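Local coordinates for peruvianin-I (Thevetia peruviana, PDB 6ORM), which acts as a cysteine peptidase of plant latex although it is built as a germin-like protein of the cupin family, at residues Leu79-Ser84 against Thr142-Phe147; Ile104-Tyr109 against His135-Val140. One frame throughout, in Å; residues are numbered along the deposited sequence.

Interaction 1 of 2, residues Leu79-Ser84 against Thr142-Phe147; sequences LLPGGS and TGNATF. With NAG (2-acetamido-2-deoxy-beta-D-glucopyranose), chain E.
Leu-80 and Pro-81 rest against an asparagine that carries sugar: Asn-144 ND2 is bonded covalently to C1 of an N-acetylglucosamine, so a glycan leaves the protein exactly where two chain segments meet. In Asn-144, CG lies anti to the carbonyl carbon (chi1 -68°), and the small chi2 of -16° then turns OD1 toward Leu-80 and Pro-81. Leu-80, lying alongside and pointing the same way, sets its CD2 3.6 Å from Asn-144 OD1, while Pro-81 crosses obliquely and brings CD to 3.5 Å from the same oxygen. The proline ring also reaches the backbone just before Asn-144, its CG 3.5 Å from Gly-143 O. Behind the glycosylated residue the backbones join as an antiparallel hydrogen-bonded pair. Leu-79 N donates to Ala-145 O at 2.8 Å, and Ala-145 N returns a bond of 2.9 Å to Leu-79 O. Deeper in, Leu-79 CD1 meets the edge of the Phe-147 ring, 4.0 Å from CE1. A type II turn from Leu-80 to Gly-83, with Gly-82 at positive phi, then takes the chain away. The contact thus closes one end of the pairing between strands 73-79 and 145-151, with Leu-79 and Phe-147 packing on Thr-137 of strand 135-139.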
ATOM      1  N   LEU A  79     -22.829   5.581 -25.319  1.00 44.50           N
ATOM      2  CA  LEU A  79     -22.321   5.924 -26.639  1.00 45.59           C
ATOM      3  C   LEU A  79     -23.488   5.989 -27.611  1.00 47.31           C
ATOM      4  O   LEU A  79     -24.233   5.013 -27.757  1.00 47.90           O
ATOM      5  CB  LEU A  79     -21.289   4.901 -27.114  1.00 45.36           C
ATOM      6  CG  LEU A  79     -19.920   4.903 -26.434  1.00 44.43           C
ATOM      7  CD1 LEU A  79     -19.114   3.684 -26.859  1.00 43.73           C
ATOM      8  CD2 LEU A  79     -19.164   6.186 -26.751  1.00 44.94           C
ATOM      9  N   LEU A  80     -23.651   7.138 -28.263  1.00 47.73           N
ATOM     10  CA  LEU A  80     -24.587   7.246 -29.365  1.00 49.31           C
ATOM     11  C   LEU A  80     -24.161   6.306 -30.491  1.00 49.51           C
ATOM     12  O   LEU A  80     -23.027   5.820 -30.507  1.00 48.04           O
ATOM     13  CB  LEU A  80     -24.643   8.688 -29.867  1.00 51.11           C
ATOM     14  CG  LEU A  80     -25.166   9.724 -28.873  1.00 52.26           C
ATOM     15  CD1 LEU A  80     -24.964  11.128 -29.414  1.00 53.51           C
ATOM     16  CD2 LEU A  80     -26.634   9.470 -28.564  1.00 54.04           C
ATOM     17  N   PRO A  81     -25.061   6.013 -31.431  1.00 50.60           N
ATOM     18  CA  PRO A  81     -24.646   5.282 -32.634  1.00 51.49           C
ATOM     19  C   PRO A  81     -23.460   5.969 -33.296  1.00 51.92           C
ATOM     20  O   PRO A  81     -23.411   7.196 -33.408  1.00 52.30           O
ATOM     21  CB  PRO A  81     -25.896   5.320 -33.517  1.00 53.86           C
ATOM     22  CG  PRO A  81     -27.025   5.407 -32.546  1.00 54.02           C
ATOM     23  CD  PRO A  81     -26.518   6.238 -31.397  1.00 52.18           C
ATOM     24  N   GLY A  82     -22.487   5.166 -33.723  1.00 51.10           N
ATOM     25  CA  GLY A  82     -21.256   5.696 -34.269  1.00 51.41           C
ATOM     26  C   GLY A  82     -20.326   6.330 -33.259  1.00 50.39           C
ATOM     27  O   GLY A  82     -19.254   6.811 -33.647  1.00 51.23           O
ATOM     28  N   GLY A  83     -20.695   6.350 -31.976  1.00 48.52           N
ATOM     29  CA  GLY A  83     -19.887   7.028 -30.992  1.00 47.20           C
ATOM     30  C   GLY A  83     -18.691   6.208 -30.550  1.00 46.80           C
ATOM     31  O   GLY A  83     -18.656   4.982 -30.658  1.00 46.44           O
ATOM     32  N   SER A  84     -17.686   6.916 -30.045  1.00 47.21           N
ATOM     33  CA  SER A  84     -16.486   6.276 -29.537  1.00 46.67           C
ATOM     34  C   SER A  84     -15.883   7.165 -28.462  1.00 45.13           C
ATOM     35  O   SER A  84     -16.179   8.359 -28.375  1.00 46.07           O
ATOM     36  CB  SER A  84     -15.470   5.996 -30.652  1.00 48.05           C
ATOM     37  OG  SER A  84     -14.535   7.051 -30.770  1.00 48.91           O
ATOM     38  N   THR A 142     -26.544  -1.476 -32.702  1.00 57.25           N
ATOM     39  CA  THR A 142     -27.646  -0.588 -33.035  1.00 58.72           C
ATOM     40  C   THR A 142     -28.065   0.196 -31.795  1.00 57.10           C
ATOM     41  O   THR A 142     -27.996  -0.303 -30.668  1.00 55.62           O
ATOM     42  CB  THR A 142     -28.843  -1.367 -33.586  1.00 60.89           C
ATOM     43  OG1 THR A 142     -29.138  -2.467 -32.717  1.00 61.12           O
ATOM     44  CG2 THR A 142     -28.552  -1.887 -34.988  1.00 61.68           C
ATOM     45  N   GLY A 143     -28.490   1.438 -32.017  1.00 53.22           N
ATOM     46  CA  GLY A 143     -28.870   2.317 -30.927  1.00 54.13           C
ATOM     47  C   GLY A 143     -27.700   2.690 -30.025  1.00 54.90           C
ATOM     48  O   GLY A 143     -26.527   2.640 -30.408  1.00 55.00           O
ATOM     49  N   ASN A 144     -28.044   3.059 -28.791  1.00 49.52           N
ATOM     50  CA  ASN A 144     -27.048   3.440 -27.804  1.00 50.50           C
ATOM     51  C   ASN A 144     -26.377   2.213 -27.205  1.00 45.27           C
ATOM     52  O   ASN A 144     -27.001   1.165 -27.021  1.00 45.14           O
ATOM     53  CB  ASN A 144     -27.677   4.242 -26.665  1.00 58.25           C
ATOM     54  CG  ASN A 144     -28.176   5.604 -27.094  1.00 68.45           C
ATOM     55  OD1 ASN A 144     -27.828   6.117 -28.157  1.00 69.33           O
ATOM     56  ND2 ASN A 144     -29.011   6.196 -26.246  1.00 77.67           N
ATOM     57  N   ALA A 145     -25.102   2.364 -26.875  1.00 51.48           N
ATOM     58  CA  ALA A 145     -24.363   1.383 -26.095  1.00 47.19           C
ATOM     59  C   ALA A 145     -24.149   1.941 -24.696  1.00 43.89           C
ATOM     60  O   ALA A 145     -23.775   3.109 -24.541  1.00 43.34           O
ATOM     61  CB  ALA A 145     -23.026   1.050 -26.754  1.00 45.94           C
ATOM     62  N   THR A 146     -24.397   1.119 -23.681  1.00 44.36           N
ATOM     63  CA  THR A 146     -24.175   1.500 -22.293  1.00 43.49           C
ATOM     64  C   THR A 146     -23.236   0.499 -21.638  1.00 42.53           C
ATOM     65  O   THR A 146     -23.413  -0.714 -21.790  1.00 41.90           O
ATOM     66  CB  THR A 146     -25.495   1.567 -21.515  1.00 44.32           C
ATOM     67  OG1 THR A 146     -26.376   2.508 -22.141  1.00 45.69           O
ATOM     68  CG2 THR A 146     -25.249   1.994 -20.071  1.00 43.75           C
ATOM     69  N   PHE A 147     -22.232   1.007 -20.928  1.00 42.40           N
ATOM     70  CA  PHE A 147     -21.383   0.161 -20.107  1.00 41.64           C
ATOM     71  C   PHE A 147     -20.979   0.914 -18.849  1.00 40.22           C
ATOM     72  O   PHE A 147     -20.959   2.146 -18.820  1.00 39.96           O
ATOM     73  CB  PHE A 147     -20.142  -0.335 -20.871  1.00 42.04           C
ATOM     74  CG  PHE A 147     -19.258   0.759 -21.407  1.00 42.53           C
ATOM     75  CD1 PHE A 147     -19.535   1.357 -22.624  1.00 43.26           C
ATOM     76  CD2 PHE A 147     -18.127   1.157 -20.711  1.00 42.05           C
ATOM     77  CE1 PHE A 147     -18.714   2.346 -23.127  1.00 43.44           C
ATOM     78  CE2 PHE A 147     -17.301   2.147 -21.210  1.00 42.15           C
ATOM     79  CZ  PHE A 147     -17.593   2.739 -22.424  1.00 42.73           C
TER
HETATM   80  C1  NAG E   1     -29.621   7.488 -26.413  1.00 60.10           C
HETATM   81  C2  NAG E   1     -31.058   7.362 -26.906  1.00 64.86           C
HETATM   82  C3  NAG E   1     -31.718   8.741 -26.977  1.00 68.11           C
HETATM   83  C4  NAG E   1     -31.607   9.447 -25.630  1.00 68.24           C
HETATM   84  C5  NAG E   1     -30.147   9.482 -25.175  1.00 65.00           C
HETATM   85  C6  NAG E   1     -29.978  10.009 -23.769  1.00 63.99           C
HETATM   86  C7  NAG E   1     -31.750   5.507 -28.345  1.00 67.81           C
HETATM   87  C8  NAG E   1     -31.728   4.928 -29.727  1.00 69.30           C
HETATM   88  N2  NAG E   1     -31.124   6.678 -28.187  1.00 66.39           N
HETATM   89  O3  NAG E   1     -33.088   8.625 -27.352  1.00 71.64           O
HETATM   90  O4  NAG E   1     -32.108  10.777 -25.746  1.00 70.85           O
HETATM   91  O5  NAG E   1     -29.604   8.154 -25.160  1.00 62.84           O
HETATM   92  O6  NAG E   1     -30.486   9.085 -22.816  1.00 62.66           O
HETATM   93  O7  NAG E   1     -32.310   4.941 -27.412  1.00 68.07           O

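Interaction 2 of 2, residues Ile104-Tyr109 against His135-Val140; sequences ILEGFY and HFTVNV
Backbone hydrogen bonds join Ile-104-Tyr-109 to His-135-Val-140 as antiparallel strands. Leu-105 and Val-138 form one hydrogen-bonded pair, with Leu-105 N 2.7 Å from Val-138 O, and Gly-107 and Phe-136 form the next, with Phe-136 N 3.0 Å from Gly-107 O. The polar side-chain contact links Glu-106 to Thr-137, whose OG1 donates to Glu-106 OE1 in a modelled bond too short for its length to be trusted. The glutamate chain bends at chi2 (78°), turning its carboxylate back toward the threonine. These strands belong to the cupin beta-barrel: 104-109 is the middle strand of a three-stranded sheet, with 116-121 along its other edge. Aromatic contacts gather around Phe-136. Its CG sits between the backbone N and the carbonyl carbon (chi1 63°), laying the ring over Gly-107, whose CA makes a CH-pi contact 4.3 Å from the centroid. Tyr-109 crosses at about a right angle, its CE1 3.8 Å from Phe-136 CE2 at the ring edge. Replacing Phe-136 by an alanine is likely to cost Gly-107 its CH-pi partner and Tyr-109 the ring edge it packs against. Among the aliphatic contacts, Thr-137 CG2 lies 3.6 Å from Ile-104 CB, and Leu-105 CG 3.7 Å from Val-140 CG1.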
ATOM      1  N   ILE A 104     -20.251  -3.175 -28.187  1.00 44.97           N
ATOM      2  CA  ILE A 104     -19.095  -2.295 -28.252  1.00 43.55           C
ATOM      3  C   ILE A 104     -17.853  -3.091 -28.624  1.00 43.85           C
ATOM      4  O   ILE A 104     -17.750  -4.291 -28.346  1.00 43.38           O
ATOM      5  CB  ILE A 104     -18.857  -1.556 -26.918  1.00 41.40           C
ATOM      6  CG1 ILE A 104     -18.767  -2.560 -25.766  1.00 40.77           C
ATOM      7  CG2 ILE A 104     -19.943  -0.537 -26.665  1.00 41.11           C
ATOM      8  CD1 ILE A 104     -18.532  -1.930 -24.411  1.00 39.67           C
ATOM      9  N   LEU A 105     -16.905  -2.405 -29.257  1.00 43.65           N
ATOM     10  CA  LEU A 105     -15.528  -2.871 -29.342  1.00 43.78           C
ATOM     11  C   LEU A 105     -14.747  -2.222 -28.208  1.00 41.70           C
ATOM     12  O   LEU A 105     -14.699  -0.993 -28.110  1.00 41.09           O
ATOM     13  CB  LEU A 105     -14.903  -2.519 -30.691  1.00 45.86           C
ATOM     14  CG  LEU A 105     -15.196  -3.421 -31.889  1.00 49.09           C
ATOM     15  CD1 LEU A 105     -14.300  -3.038 -33.060  1.00 50.44           C
ATOM     16  CD2 LEU A 105     -15.020  -4.890 -31.523  1.00 49.40           C
ATOM     17  N   GLU A 106     -14.158  -3.045 -27.345  1.00 41.60           N
ATOM     18  CA  GLU A 106     -13.396  -2.581 -26.195  1.00 40.39           C
ATOM     19  C   GLU A 106     -11.978  -3.122 -26.302  1.00 39.85           C
ATOM     20  O   GLU A 106     -11.788  -4.327 -26.486  1.00 40.63           O
ATOM     21  CB  GLU A 106     -14.055  -3.040 -24.890  1.00 40.09           C
ATOM     22  CG  GLU A 106     -13.349  -2.587 -23.627  1.00 40.23           C
ATOM     23  CD  GLU A 106     -13.635  -1.143 -23.280  1.00 40.78           C
ATOM     24  OE1 GLU A 106     -14.721  -0.644 -23.647  1.00 41.34           O
ATOM     25  OE2 GLU A 106     -12.776  -0.510 -22.633  1.00 40.91           O
ATOM     26  N   GLY A 107     -10.986  -2.240 -26.195  1.00 39.31           N
ATOM     27  CA  GLY A 107      -9.605  -2.678 -26.274  1.00 39.09           C
ATOM     28  C   GLY A 107      -8.665  -1.803 -25.476  1.00 38.08           C
ATOM     29  O   GLY A 107      -8.960  -0.640 -25.189  1.00 37.56           O
ATOM     30  N   PHE A 108      -7.518  -2.385 -25.117  1.00 37.65           N
ATOM     31  CA  PHE A 108      -6.416  -1.643 -24.518  1.00 37.12           C
ATOM     32  C   PHE A 108      -5.106  -2.067 -25.171  1.00 38.12           C
ATOM     33  O   PHE A 108      -4.996  -3.149 -25.750  1.00 38.91           O
ATOM     34  CB  PHE A 108      -6.353  -1.834 -22.989  1.00 36.43           C
ATOM     35  CG  PHE A 108      -5.773  -3.156 -22.548  1.00 37.05           C
ATOM     36  CD1 PHE A 108      -4.405  -3.316 -22.376  1.00 37.02           C
ATOM     37  CD2 PHE A 108      -6.603  -4.229 -22.272  1.00 37.35           C
ATOM     38  CE1 PHE A 108      -3.875  -4.528 -21.965  1.00 37.36           C
ATOM     39  CE2 PHE A 108      -6.079  -5.446 -21.856  1.00 38.01           C
ATOM     40  CZ  PHE A 108      -4.713  -5.593 -21.703  1.00 37.90           C
ATOM     41  N   TYR A 109      -4.110  -1.184 -25.075  1.00 37.44           N
ATOM     42  CA  TYR A 109      -2.765  -1.429 -25.585  1.00 38.52           C
ATOM     43  C   TYR A 109      -1.809  -1.654 -24.420  1.00 38.76           C
ATOM     44  O   TYR A 109      -1.829  -0.897 -23.443  1.00 39.12           O
ATOM     45  CB  TYR A 109      -2.271  -0.253 -26.434  1.00 39.21           C
ATOM     46  CG  TYR A 109      -3.163   0.097 -27.602  1.00 40.62           C
ATOM     47  CD1 TYR A 109      -4.292   0.886 -27.424  1.00 40.95           C
ATOM     48  CD2 TYR A 109      -2.873  -0.352 -28.885  1.00 41.56           C
ATOM     49  CE1 TYR A 109      -5.109   1.213 -28.489  1.00 41.83           C
ATOM     50  CE2 TYR A 109      -3.685  -0.028 -29.956  1.00 42.49           C
ATOM     51  CZ  TYR A 109      -4.802   0.754 -29.750  1.00 42.98           C
ATOM     52  OH  TYR A 109      -5.617   1.081 -30.811  1.00 45.03           O
ATOM     53  N   HIS A 135      -6.719   2.878 -23.782  1.00 36.27           N
ATOM     54  CA  HIS A 135      -7.854   2.035 -24.127  1.00 36.78           C
ATOM     55  C   HIS A 135      -8.876   2.849 -24.908  1.00 37.56           C
ATOM     56  O   HIS A 135      -8.747   4.066 -25.069  1.00 37.38           O
ATOM     57  CB  HIS A 135      -8.493   1.412 -22.878  1.00 37.23           C
ATOM     58  CG  HIS A 135      -9.024   2.414 -21.902  1.00 36.64           C
ATOM     59  ND1 HIS A 135      -8.256   2.942 -20.885  1.00 37.16           N
ATOM     60  CD2 HIS A 135     -10.246   2.982 -21.783  1.00 37.64           C
ATOM     61  CE1 HIS A 135      -8.984   3.791 -20.182  1.00 36.59           C
ATOM     62  NE2 HIS A 135     -10.196   3.832 -20.705  1.00 37.62           N
ATOM     63  N   PHE A 136      -9.909   2.156 -25.387  1.00 37.81           N
ATOM     64  CA  PHE A 136     -10.956   2.788 -26.175  1.00 38.64           C
ATOM     65  C   PHE A 136     -12.205   1.924 -26.137  1.00 38.38           C
ATOM     66  O   PHE A 136     -12.149   0.726 -25.844  1.00 38.62           O
ATOM     67  CB  PHE A 136     -10.521   3.006 -27.629  1.00 39.88           C
ATOM     68  CG  PHE A 136     -10.242   1.727 -28.375  1.00 41.28           C
ATOM     69  CD1 PHE A 136     -11.267   1.024 -28.994  1.00 42.24           C
ATOM     70  CD2 PHE A 136      -8.953   1.231 -28.462  1.00 41.21           C
ATOM     71  CE1 PHE A 136     -11.010  -0.151 -29.672  1.00 42.83           C
ATOM     72  CE2 PHE A 136      -8.691   0.058 -29.143  1.00 41.67           C
ATOM     73  CZ  PHE A 136      -9.718  -0.632 -29.748  1.00 42.22           C
ATOM     74  N   THR A 137     -13.332   2.551 -26.463  1.00 39.34           N
ATOM     75  CA  THR A 137     -14.582   1.858 -26.728  1.00 39.53           C
ATOM     76  C   THR A 137     -15.213   2.454 -27.977  1.00 41.29           C
ATOM     77  O   THR A 137     -15.235   3.676 -28.145  1.00 41.71           O
ATOM     78  CB  THR A 137     -15.561   1.976 -25.550  1.00 39.31           C
ATOM     79  OG1 THR A 137     -14.887   1.677 -24.321  1.00 38.40           O
ATOM     80  CG2 THR A 137     -16.719   1.019 -25.728  1.00 39.55           C
ATOM     81  N   VAL A 138     -15.706   1.588 -28.861  1.00 41.58           N
ATOM     82  CA  VAL A 138     -16.428   2.008 -30.056  1.00 43.08           C
ATOM     83  C   VAL A 138     -17.776   1.302 -30.073  1.00 43.79           C
ATOM     84  O   VAL A 138     -17.858   0.094 -29.825  1.00 42.90           O
ATOM     85  CB  VAL A 138     -15.638   1.709 -31.349  1.00 44.01           C
ATOM     86  CG1 VAL A 138     -16.423   2.164 -32.579  1.00 45.24           C
ATOM     87  CG2 VAL A 138     -14.270   2.379 -31.308  1.00 43.75           C
ATOM     88  N   ASN A 139     -18.831   2.058 -30.368  1.00 44.76           N
ATOM     89  CA  ASN A 139     -20.172   1.509 -30.524  1.00 46.61           C
ATOM     90  C   ASN A 139     -20.285   0.828 -31.886  1.00 47.94           C
ATOM     91  O   ASN A 139     -20.192   1.492 -32.923  1.00 49.00           O
ATOM     92  CB  ASN A 139     -21.206   2.625 -30.382  1.00 47.57           C
ATOM     93  CG  ASN A 139     -22.632   2.110 -30.340  1.00 48.70           C
ATOM     94  OD1 ASN A 139     -22.894   0.932 -30.586  1.00 49.39           O
ATOM     95  ND2 ASN A 139     -23.567   2.999 -30.028  1.00 48.56           N
ATOM     96  N   VAL A 140     -20.476  -0.492 -31.886  1.00 46.98           N
ATOM     97  CA  VAL A 140     -20.613  -1.254 -33.121  1.00 49.19           C
ATOM     98  C   VAL A 140     -21.995  -1.887 -33.266  1.00 51.49           C
ATOM     99  O   VAL A 140     -22.231  -2.637 -34.213  1.00 53.20           O
ATOM    100  CB  VAL A 140     -19.509  -2.325 -33.243  1.00 48.46           C
ATOM    101  CG1 VAL A 140     -18.142  -1.662 -33.347  1.00 47.45           C
ATOM    102  CG2 VAL A 140     -19.557  -3.291 -32.067  1.00 47.14           C
TER

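Each contact pairs strands within one sheet; where the two touch, the sheets of the cupin barrel are joined. The centres of interactions 1 and 2 lie about 11 Å apart. Asn-139 of interaction 2 supplies the polar connection. Its backbone N is 2.9 Å from Gly-83 O, a probable hydrogen bond, and its ND2 donates to Gly-143 O and more weakly to Leu-80 O, thereby reaching both segments of interaction 1. Ile-104 packs beside this link against Ala-145 and Phe-147. Along the chain, interaction 2 falls between the segments of interaction 1, a short loop joining strand 135-139 to 145-151. The sugar on Asn-144 lies about 8 Å from the Asn-139 side chain, nearest atoms.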